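Local coordinates for protein orotidine 5'-phosphate decarboxylase (Lactobacillus acidophilus, PDB 3TFX) that probably catalyses the decarboxylation of orotidine 5'-monophosphate to uridine 5'-monophosphate, the last step of de novo UMP synthesis, at residues A[122-132]-A[142-150]; A[179-188]-A[209-218]. One frame throughout, in Å; residues are numbered along the deposited sequence.

Overall arrangement
Both contacts belong to one eight-stranded parallel beta/alpha barrel, their centres about 18 Å apart. Contact 1 lies about 17 Å from the centre of the chain, where the loop after strand 117-121 meets helix 142-155 close to the second subunit. Contact 2, about 9 Å from that centre, pairs strands 180-183 and 212-215 in the barrel wall. The two meet where Phe179 CZ packs 4.1 Å from Ala150 O. Predicted substrate-binding residues are Thr125 in contact 1 and Arg187, Gly216 and Arg217 in contact 2. Between side chains, Thr122 is about 10 Å from Lys64, the predicted proton donor, and Val214 about 4 Å from Lys35, a predicted substrate binder.

Contact 1 (A[122-132]-A[142-150])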
loop_
_atom_site.group_PDB
_atom_site.type_symbol
_atom_site.label_atom_id
_atom_site.label_comp_id
_atom_site.label_asym_id
_atom_site.label_seq_id
_atom_site.Cartn_x
_atom_site.Cartn_y
_atom_site.Cartn_z
ATOM N N THR A 122 3.679 -9.737 6.808
ATOM C CA THR A 122 2.936 -10.679 7.580
ATOM C C THR A 122 2.087 -9.835 8.561
ATOM O O THR A 122 1.003 -9.324 8.178
ATOM C CB THR A 122 3.983 -11.694 8.147
ATOM O OG1 THR A 122 3.745 -13.014 7.640
ATOM C CG2 THR A 122 4.183 -11.653 9.629
ATOM N N GLU A 123 2.565 -9.664 9.790
ATOM C CA GLU A 123 1.979 -8.702 10.704
ATOM C C GLU A 123 2.997 -7.605 10.896
ATOM O O GLU A 123 4.158 -7.885 11.170
ATOM C CB GLU A 123 1.614 -9.349 12.047
ATOM C CG GLU A 123 0.456 -10.360 11.983
ATOM C CD GLU A 123 -0.895 -9.715 11.677
ATOM O OE1 GLU A 123 -1.049 -8.478 11.823
ATOM O OE2 GLU A 123 -1.819 -10.450 11.294
ATOM N N LEU A 124 2.578 -6.361 10.725
ATOM C CA LEU A 124 3.481 -5.230 10.911
ATOM C C LEU A 124 3.969 -5.171 12.362
ATOM O O LEU A 124 3.250 -5.588 13.278
ATOM C CB LEU A 124 2.780 -3.920 10.534
ATOM C CG LEU A 124 2.403 -3.700 9.058
ATOM C CD1 LEU A 124 1.339 -2.613 8.947
ATOM C CD2 LEU A 124 3.623 -3.338 8.221
ATOM N N THR A 125 5.182 -4.655 12.569
ATOM C CA THR A 125 5.734 -4.506 13.928
ATOM C C THR A 125 4.849 -3.567 14.755
ATOM O O THR A 125 4.904 -3.577 15.988
ATOM C CB THR A 125 7.209 -3.994 13.933
ATOM O OG1 THR A 125 7.274 -2.684 13.353
ATOM C CG2 THR A 125 8.127 -4.938 13.138
ATOM N N SER A 126 4.020 -2.776 14.072
ATOM C CA SER A 126 3.125 -1.825 14.744
ATOM C C SER A 126 1.914 -2.515 15.374
ATOM O O SER A 126 1.231 -1.939 16.227
ATOM C CB SER A 126 2.681 -0.715 13.785
ATOM O OG SER A 126 1.995 -1.237 12.654
ATOM N N ILE A 127 1.653 -3.745 14.945
ATOM C CA ILE A 127 0.604 -4.557 15.537
ATOM C C ILE A 127 1.186 -5.302 16.742
ATOM O O ILE A 127 1.993 -6.217 16.580
ATOM C CB ILE A 127 0.010 -5.588 14.521
ATOM C CG1 ILE A 127 -0.366 -4.929 13.173
ATOM C CG2 ILE A 127 -1.160 -6.343 15.128
ATOM C CD1 ILE A 127 -1.239 -3.653 13.248
ATOM N N SER A 128 0.788 -4.890 17.944
ATOM C CA SER A 128 1.128 -5.623 19.155
ATOM C C SER A 128 0.123 -6.767 19.335
ATOM O O SER A 128 -0.861 -6.876 18.582
ATOM C CB SER A 128 1.120 -4.692 20.376
ATOM O OG SER A 128 -0.134 -4.038 20.512
ATOM N N ASP A 129 0.371 -7.614 20.330
ATOM C CA ASP A 129 -0.552 -8.704 20.665
ATOM C C ASP A 129 -1.989 -8.240 20.936
ATOM O O ASP A 129 -2.940 -8.904 20.504
ATOM C CB ASP A 129 -0.017 -9.507 21.845
ATOM C CG ASP A 129 1.206 -10.318 21.476
ATOM O OD1 ASP A 129 2.271 -10.099 22.088
ATOM O OD2 ASP A 129 1.106 -11.169 20.567
ATOM N N ASP A 130 -2.128 -7.115 21.642
ATOM C CA ASP A 130 -3.429 -6.501 21.919
ATOM C C ASP A 130 -4.108 -5.950 20.654
ATOM O O ASP A 130 -5.321 -6.113 20.472
ATOM C CB ASP A 130 -3.297 -5.381 22.958
ATOM C CG ASP A 130 -4.638 -4.705 23.267
ATOM O OD1 ASP A 130 -5.477 -5.339 23.951
ATOM O OD2 ASP A 130 -4.853 -3.543 22.831
ATOM N N VAL A 131 -3.325 -5.292 19.798
ATOM C CA VAL A 131 -3.837 -4.798 18.517
ATOM C C VAL A 131 -4.262 -5.980 17.636
ATOM O O VAL A 131 -5.328 -5.944 17.005
ATOM C CB VAL A 131 -2.817 -3.882 17.785
ATOM C CG1 VAL A 131 -3.329 -3.502 16.398
ATOM C CG2 VAL A 131 -2.556 -2.617 18.601
ATOM N N LEU A 132 -3.441 -7.032 17.626
ATOM C CA LEU A 132 -3.746 -8.252 16.877
ATOM C C LEU A 132 -5.066 -8.858 17.341
ATOM O O LEU A 132 -5.896 -9.257 16.512
ATOM C CB LEU A 132 -2.611 -9.288 17.008
ATOM C CG LEU A 132 -2.795 -10.643 16.300
ATOM C CD1 LEU A 132 -2.710 -10.520 14.770
ATOM C CD2 LEU A 132 -1.795 -11.666 16.807
HETATM N N MSE A 142 0.179 -14.388 17.976
HETATM C CA MSE A 142 1.110 -13.776 17.024
HETATM C C MSE A 142 1.951 -14.764 16.208
HETATM O O MSE A 142 1.949 -14.697 14.976
HETATM C CB MSE A 142 2.012 -12.754 17.739
HETATM C CG MSE A 142 2.913 -11.914 16.819
HETATM SE SE MSE A 142 1.946 -10.810 15.501
HETATM C CE MSE A 142 1.198 -9.454 16.695
ATOM N N ALA A 143 2.645 -15.676 16.899
ATOM C CA ALA A 143 3.605 -16.585 16.262
ATOM C C ALA A 143 2.936 -17.537 15.286
ATOM O O ALA A 143 3.510 -17.860 14.240
ATOM C CB ALA A 143 4.399 -17.368 17.307
ATOM N N GLU A 144 1.730 -17.978 15.640
ATOM C CA GLU A 144 0.938 -18.866 14.793
ATOM C C GLU A 144 0.405 -18.136 13.563
ATOM O O GLU A 144 0.390 -18.698 12.464
ATOM C CB GLU A 144 -0.222 -19.489 15.580
ATOM C CG GLU A 144 0.189 -20.627 16.529
ATOM C CD GLU A 144 -1.004 -21.298 17.221
ATOM O OE1 GLU A 144 -2.040 -21.542 16.553
ATOM O OE2 GLU A 144 -0.901 -21.585 18.436
ATOM N N GLN A 145 -0.023 -16.888 13.756
ATOM C CA GLN A 145 -0.569 -16.067 12.673
ATOM C C GLN A 145 0.522 -15.714 11.659
ATOM O O GLN A 145 0.311 -15.787 10.447
ATOM C CB GLN A 145 -1.235 -14.798 13.236
ATOM C CG GLN A 145 -1.606 -13.732 12.190
ATOM C CD GLN A 145 -2.850 -14.085 11.366
ATOM O OE1 GLN A 145 -3.434 -15.177 11.497
ATOM N NE2 GLN A 145 -3.263 -13.153 10.514
ATOM N N VAL A 146 1.693 -15.364 12.177
ATOM C CA VAL A 146 2.852 -15.043 11.360
ATOM C C VAL A 146 3.271 -16.224 10.485
ATOM O O VAL A 146 3.459 -16.059 9.274
ATOM C CB VAL A 146 4.030 -14.510 12.209
ATOM C CG1 VAL A 146 5.338 -14.504 11.401
ATOM C CG2 VAL A 146 3.712 -13.103 12.698
ATOM N N LEU A 147 3.404 -17.405 11.088
ATOM C CA LEU A 147 3.788 -18.608 10.350
ATOM C C LEU A 147 2.736 -18.974 9.281
ATOM O O LEU A 147 3.077 -19.301 8.141
ATOM C CB LEU A 147 4.042 -19.767 11.318
ATOM C CG LEU A 147 4.207 -21.180 10.728
ATOM C CD1 LEU A 147 5.427 -21.223 9.844
ATOM C CD2 LEU A 147 4.272 -22.279 11.827
ATOM N N SER A 148 1.465 -18.879 9.644
ATOM C CA SER A 148 0.350 -19.155 8.723
ATOM C C SER A 148 0.347 -18.223 7.490
ATOM O O SER A 148 0.190 -18.675 6.354
ATOM C CB SER A 148 -0.974 -19.039 9.483
ATOM O OG SER A 148 -2.076 -19.244 8.631
ATOM N N LEU A 149 0.523 -16.927 7.728
ATOM C CA LEU A 149 0.643 -15.944 6.642
ATOM C C LEU A 149 1.880 -16.220 5.776
ATOM O O LEU A 149 1.809 -16.172 4.557
ATOM C CB LEU A 149 0.723 -14.535 7.230
ATOM C CG LEU A 149 -0.518 -13.629 7.297
ATOM C CD1 LEU A 149 -1.857 -14.304 7.048
ATOM C CD2 LEU A 149 -0.528 -12.806 8.552
ATOM N N ALA A 150 3.005 -16.536 6.417
ATOM C CA ALA A 150 4.234 -16.824 5.690
ATOM C C ALA A 150 4.107 -18.074 4.799
ATOM O O ALA A 150 4.447 -18.026 3.616
ATOM C CB ALA A 150 5.411 -16.938 6.644
#
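Met142, a selenomethionine, reaches from the start of its helix into the bend of segment 122-132. Its CG stands anti to the backbone N (chi1 -173°), and two further bends of the chain fold SE against Glu123, 3.8 Å from Glu123 CB, and bring CE between Ile127 and Leu132. There CE lies 3.3 Å from Ile127 O and 3.7 Å from Leu132 CD2. A long, flexible, apolar chain suits this place, since it can follow the curve of the loop.

The tightest packing is at Thr122, whose methyl CG2 presses between both branches of Val146 and comes within 3.4 Å of Val146 CG2, closer than usual for two carbons. The hydroxyl OG1 of Thr122 rests over Leu149 CB and gives a weak hydrogen bond to Val146 O, so a beta-branched residue with one polar arm fits. Gln145 NE2 donates to Glu123 OE2 over 3.2 Å, the N-H pointing at the oxygen at 153°. The carboxylate and amide planes are turned 39° apart. The stronger partner of this oxygen is Gln136, whose NE2 also hydrogen-bonds to it; a carboxylate suits the place because it can accept from both amides.

Packing is looser at Asp129, an exposed residue that lays OD2 alongside Met142 CB, 3.4 Å away. Ser128 occupies the N-cap of helix 129-134.

The contact joins the loop after strand 117-121, and the start of helix 129-134, to helix 142-155. Val146 also touches Leu171 of helix 168-175, Leu147, pointing away from the loop, reaches Asn174 there, and Leu149 touches Glu135 of the second subunit.

Contact 2 (A[179-188]-A[209-218]); sequences FLYVTPGIRP and GSSAIVVGRP
Ser211 turns its hydroxyl back on the neighbouring strand: OG accepts the backbone N-H of Tyr181 at 2.8 Å, nearly straight at 163°, while Ser211 N donates to Tyr181 O. With OG beside its own backbone N (chi1 -48°), the short side chain takes the place of a strand carbonyl, which a small polar residue can do. With an alanine here the hydroxyl is gone, and the Tyr181 N-H would probably be left without this acceptor, loosening the start of strand 180-183.

Beyond it the strands pair in parallel for a short run, their axes 18° apart. Thr183 N donates to Ala212 O and Thr183 O receives Val214 N; the ladder ends at Pro184, which has no N-H to give. On one face, Val182 CG2 lies 4.1 Å from Ala212 CB and Val182 crosses Val214 obliquely, small apolar groups that fit the inner side of the barrel wall, where Val214 nears Lys35. On the face of Thr183 and Ile213, residues flanking the strands come in: Ser210 OG meets Thr183 OG1 at 2.8 Å in a hydroxyl-to-hydroxyl hydrogen bond, and Ile186 crosses Ile213 at about a right angle, Ile186 CG1 3.7 Å from Ile213 CG2.

Past the strands, the Arg187 guanidinium turns its edge to Pro218, NH2 lying 3.7 Å from Pro218 CD. A water bridges Ile186 O and Gly216 N, and a second joins Arg187 NH2, weakly, to Arg217 N. Both waters sit among predicted substrate-binding residues, consistent with this mouth of the barrel facing the substrate.

Strands 180-183 and 212-215 are consecutive in the barrel, linked by a beta-alpha-beta crossover. Ile213 packs outward on helices 202-207 and 225-236, Tyr181 on helix 168-175, and strand 180-183 pairs onward with strand 160-162.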
loop_
_atom_site.group_PDB
_atom_site.type_symbol
_atom_site.label_atom_id
_atom_site.label_comp_id
_atom_site.label_asym_id
_atom_site.label_seq_id
_atom_site.Cartn_x
_atom_site.Cartn_y
_atom_site.Cartn_z
ATOM N N PHE A 179 13.354 -19.557 -0.649
ATOM C CA PHE A 179 12.594 -18.473 -0.033
ATOM C C PHE A 179 13.571 -17.464 0.557
ATOM O O PHE A 179 14.677 -17.829 0.987
ATOM C CB PHE A 179 11.706 -19.019 1.084
ATOM C CG PHE A 179 10.394 -18.280 1.261
ATOM C CD1 PHE A 179 9.523 -18.101 0.189
ATOM C CD2 PHE A 179 10.016 -17.801 2.519
ATOM C CE1 PHE A 179 8.294 -17.441 0.356
ATOM C CE2 PHE A 179 8.793 -17.142 2.701
ATOM C CZ PHE A 179 7.922 -16.976 1.617
ATOM N N LEU A 180 13.164 -16.201 0.569
ATOM C CA LEU A 180 13.993 -15.126 1.109
ATOM C C LEU A 180 13.470 -14.663 2.454
ATOM O O LEU A 180 12.319 -14.259 2.574
ATOM C CB LEU A 180 14.051 -13.951 0.126
ATOM C CG LEU A 180 14.718 -14.253 -1.224
ATOM C CD1 LEU A 180 14.444 -13.134 -2.200
ATOM C CD2 LEU A 180 16.261 -14.537 -1.106
ATOM N N TYR A 181 14.316 -14.721 3.474
ATOM C CA TYR A 181 13.948 -14.173 4.776
ATOM C C TYR A 181 14.641 -12.823 4.917
ATOM O O TYR A 181 15.854 -12.760 5.133
ATOM C CB TYR A 181 14.299 -15.166 5.896
ATOM C CG TYR A 181 13.703 -16.539 5.634
ATOM C CD1 TYR A 181 12.402 -16.831 6.031
ATOM C CD2 TYR A 181 14.421 -17.520 4.957
ATOM C CE1 TYR A 181 11.828 -18.085 5.783
ATOM C CE2 TYR A 181 13.856 -18.791 4.705
ATOM C CZ TYR A 181 12.556 -19.051 5.114
ATOM O OH TYR A 181 11.977 -20.272 4.860
ATOM N N VAL A 182 13.862 -11.753 4.743
ATOM C CA VAL A 182 14.379 -10.382 4.720
ATOM C C VAL A 182 14.110 -9.698 6.061
ATOM O O VAL A 182 12.949 -9.556 6.471
ATOM C CB VAL A 182 13.785 -9.573 3.561
ATOM C CG1 VAL A 182 14.270 -8.105 3.595
ATOM C CG2 VAL A 182 14.132 -10.236 2.214
ATOM N N THR A 183 15.187 -9.297 6.741
ATOM C CA THR A 183 15.119 -8.886 8.150
ATOM C C THR A 183 15.635 -7.453 8.396
ATOM O O THR A 183 16.839 -7.212 8.287
ATOM C CB THR A 183 15.921 -9.865 9.052
ATOM O OG1 THR A 183 17.307 -9.798 8.709
ATOM C CG2 THR A 183 15.459 -11.302 8.856
ATOM N N PRO A 184 14.728 -6.503 8.746
ATOM C CA PRO A 184 15.086 -5.072 8.960
ATOM C C PRO A 184 15.648 -4.573 10.301
ATOM O O PRO A 184 16.164 -3.440 10.373
ATOM C CB PRO A 184 13.763 -4.326 8.675
ATOM C CG PRO A 184 12.699 -5.313 8.997
ATOM C CD PRO A 184 13.262 -6.691 8.669
ATOM N N GLY A 185 15.567 -5.327 11.382
ATOM C CA GLY A 185 15.910 -4.658 12.678
ATOM C C GLY A 185 17.386 -4.423 13.009
ATOM O O GLY A 185 17.737 -4.184 14.170
ATOM N N ILE A 186 18.250 -4.460 12.000
ATOM C CA ILE A 186 19.671 -4.783 12.226
ATOM C C ILE A 186 20.607 -3.600 12.566
ATOM O O ILE A 186 20.646 -2.597 11.842
ATOM C CB ILE A 186 20.226 -5.605 11.032
ATOM C CG1 ILE A 186 19.313 -6.821 10.723
ATOM C CG2 ILE A 186 21.695 -5.993 11.261
ATOM C CD1 ILE A 186 19.164 -7.869 11.846
ATOM N N ARG A 187 21.352 -3.732 13.669
ATOM C CA ARG A 187 22.327 -2.702 14.071
ATOM C C ARG A 187 23.640 -3.295 14.597
ATOM O O ARG A 187 23.637 -4.306 15.290
ATOM C CB ARG A 187 21.752 -1.720 15.126
ATOM C CG ARG A 187 20.231 -1.741 15.355
ATOM C CD ARG A 187 19.716 -0.443 15.999
ATOM N NE ARG A 187 19.463 0.570 14.965
ATOM C CZ ARG A 187 18.288 0.771 14.364
ATOM N NH1 ARG A 187 17.215 0.066 14.709
ATOM N NH2 ARG A 187 18.179 1.699 13.423
ATOM N N PRO A 188 24.775 -2.650 14.287
ATOM C CA PRO A 188 26.048 -3.051 14.900
ATOM C C PRO A 188 26.026 -2.939 16.434
ATOM O O PRO A 188 26.614 -3.782 17.128
ATOM C CB PRO A 188 27.043 -2.043 14.322
ATOM C CG PRO A 188 26.446 -1.621 13.035
ATOM C CD PRO A 188 24.968 -1.614 13.259
ATOM N N GLY A 209 20.319 -17.162 9.745
ATOM C CA GLY A 209 19.821 -17.524 8.412
ATOM C C GLY A 209 19.082 -16.446 7.627
ATOM O O GLY A 209 18.381 -16.762 6.677
ATOM N N SER A 210 19.233 -15.173 8.006
ATOM C CA SER A 210 18.668 -14.075 7.205
ATOM C C SER A 210 19.212 -14.092 5.756
ATOM O O SER A 210 20.414 -14.278 5.541
ATOM C CB SER A 210 18.938 -12.726 7.876
ATOM O OG SER A 210 18.539 -11.666 7.030
ATOM N N SER A 211 18.323 -13.952 4.767
ATOM C CA SER A 211 18.743 -13.903 3.360
ATOM C C SER A 211 19.237 -12.515 2.984
ATOM O O SER A 211 20.012 -12.364 2.044
ATOM C CB SER A 211 17.581 -14.269 2.429
ATOM O OG SER A 211 16.925 -15.442 2.871
ATOM N N ALA A 212 18.746 -11.503 3.698
ATOM C CA ALA A 212 19.043 -10.101 3.415
ATOM C C ALA A 212 18.736 -9.288 4.653
ATOM O O ALA A 212 17.721 -9.518 5.301
ATOM C CB ALA A 212 18.187 -9.590 2.247
ATOM N N ILE A 213 19.579 -8.310 4.970
ATOM C CA ILE A 213 19.276 -7.405 6.087
ATOM C C ILE A 213 19.013 -6.017 5.577
ATOM O O ILE A 213 19.615 -5.597 4.587
ATOM C CB ILE A 213 20.416 -7.357 7.160
ATOM C CG1 ILE A 213 21.742 -6.876 6.538
ATOM C CG2 ILE A 213 20.537 -8.717 7.834
ATOM C CD1 ILE A 213 22.932 -6.784 7.494
ATOM N N VAL A 214 18.114 -5.302 6.244
ATOM C CA VAL A 214 18.004 -3.870 6.003
ATOM C C VAL A 214 18.520 -3.009 7.174
ATOM O O VAL A 214 18.199 -3.244 8.347
ATOM C CB VAL A 214 16.635 -3.423 5.325
ATOM C CG1 VAL A 214 15.586 -4.546 5.292
ATOM C CG2 VAL A 214 16.094 -2.101 5.874
ATOM N N VAL A 215 19.384 -2.063 6.843
ATOM C CA VAL A 215 20.063 -1.240 7.842
ATOM C C VAL A 215 19.744 0.211 7.511
ATOM O O VAL A 215 19.771 0.596 6.339
ATOM C CB VAL A 215 21.614 -1.493 7.850
ATOM C CG1 VAL A 215 22.308 -0.692 8.962
ATOM C CG2 VAL A 215 21.924 -2.990 8.016
ATOM N N GLY A 216 19.401 0.986 8.542
ATOM C CA GLY A 216 19.100 2.415 8.412
ATOM C C GLY A 216 20.184 3.319 8.983
ATOM O O GLY A 216 21.304 3.365 8.460
ATOM N N ARG A 217 19.858 4.011 10.073
ATOM C CA ARG A 217 20.745 5.035 10.684
ATOM C C ARG A 217 22.191 4.609 10.942
ATOM O O ARG A 217 23.096 5.428 10.777
ATOM C CB ARG A 217 20.124 5.612 11.968
ATOM C CG ARG A 217 18.757 6.225 11.726
ATOM C CD ARG A 217 18.093 6.786 12.971
ATOM N NE ARG A 217 16.782 7.323 12.604
ATOM C CZ ARG A 217 15.876 7.809 13.450
ATOM N NH1 ARG A 217 16.116 7.859 14.756
ATOM N NH2 ARG A 217 14.722 8.256 12.974
ATOM N N PRO A 218 22.423 3.336 11.340
ATOM C CA PRO A 218 23.810 2.887 11.490
ATOM C C PRO A 218 24.664 3.188 10.267
ATOM O O PRO A 218 25.865 3.368 10.398
ATOM C CB PRO A 218 23.670 1.377 11.695
ATOM C CG PRO A 218 22.361 1.227 12.394
ATOM C CD PRO A 218 21.471 2.351 11.900
HETATM O O HOH W 1 19.058 -0.574 11.224
HETATM O O HOH W 2 17.346 3.110 11.300
#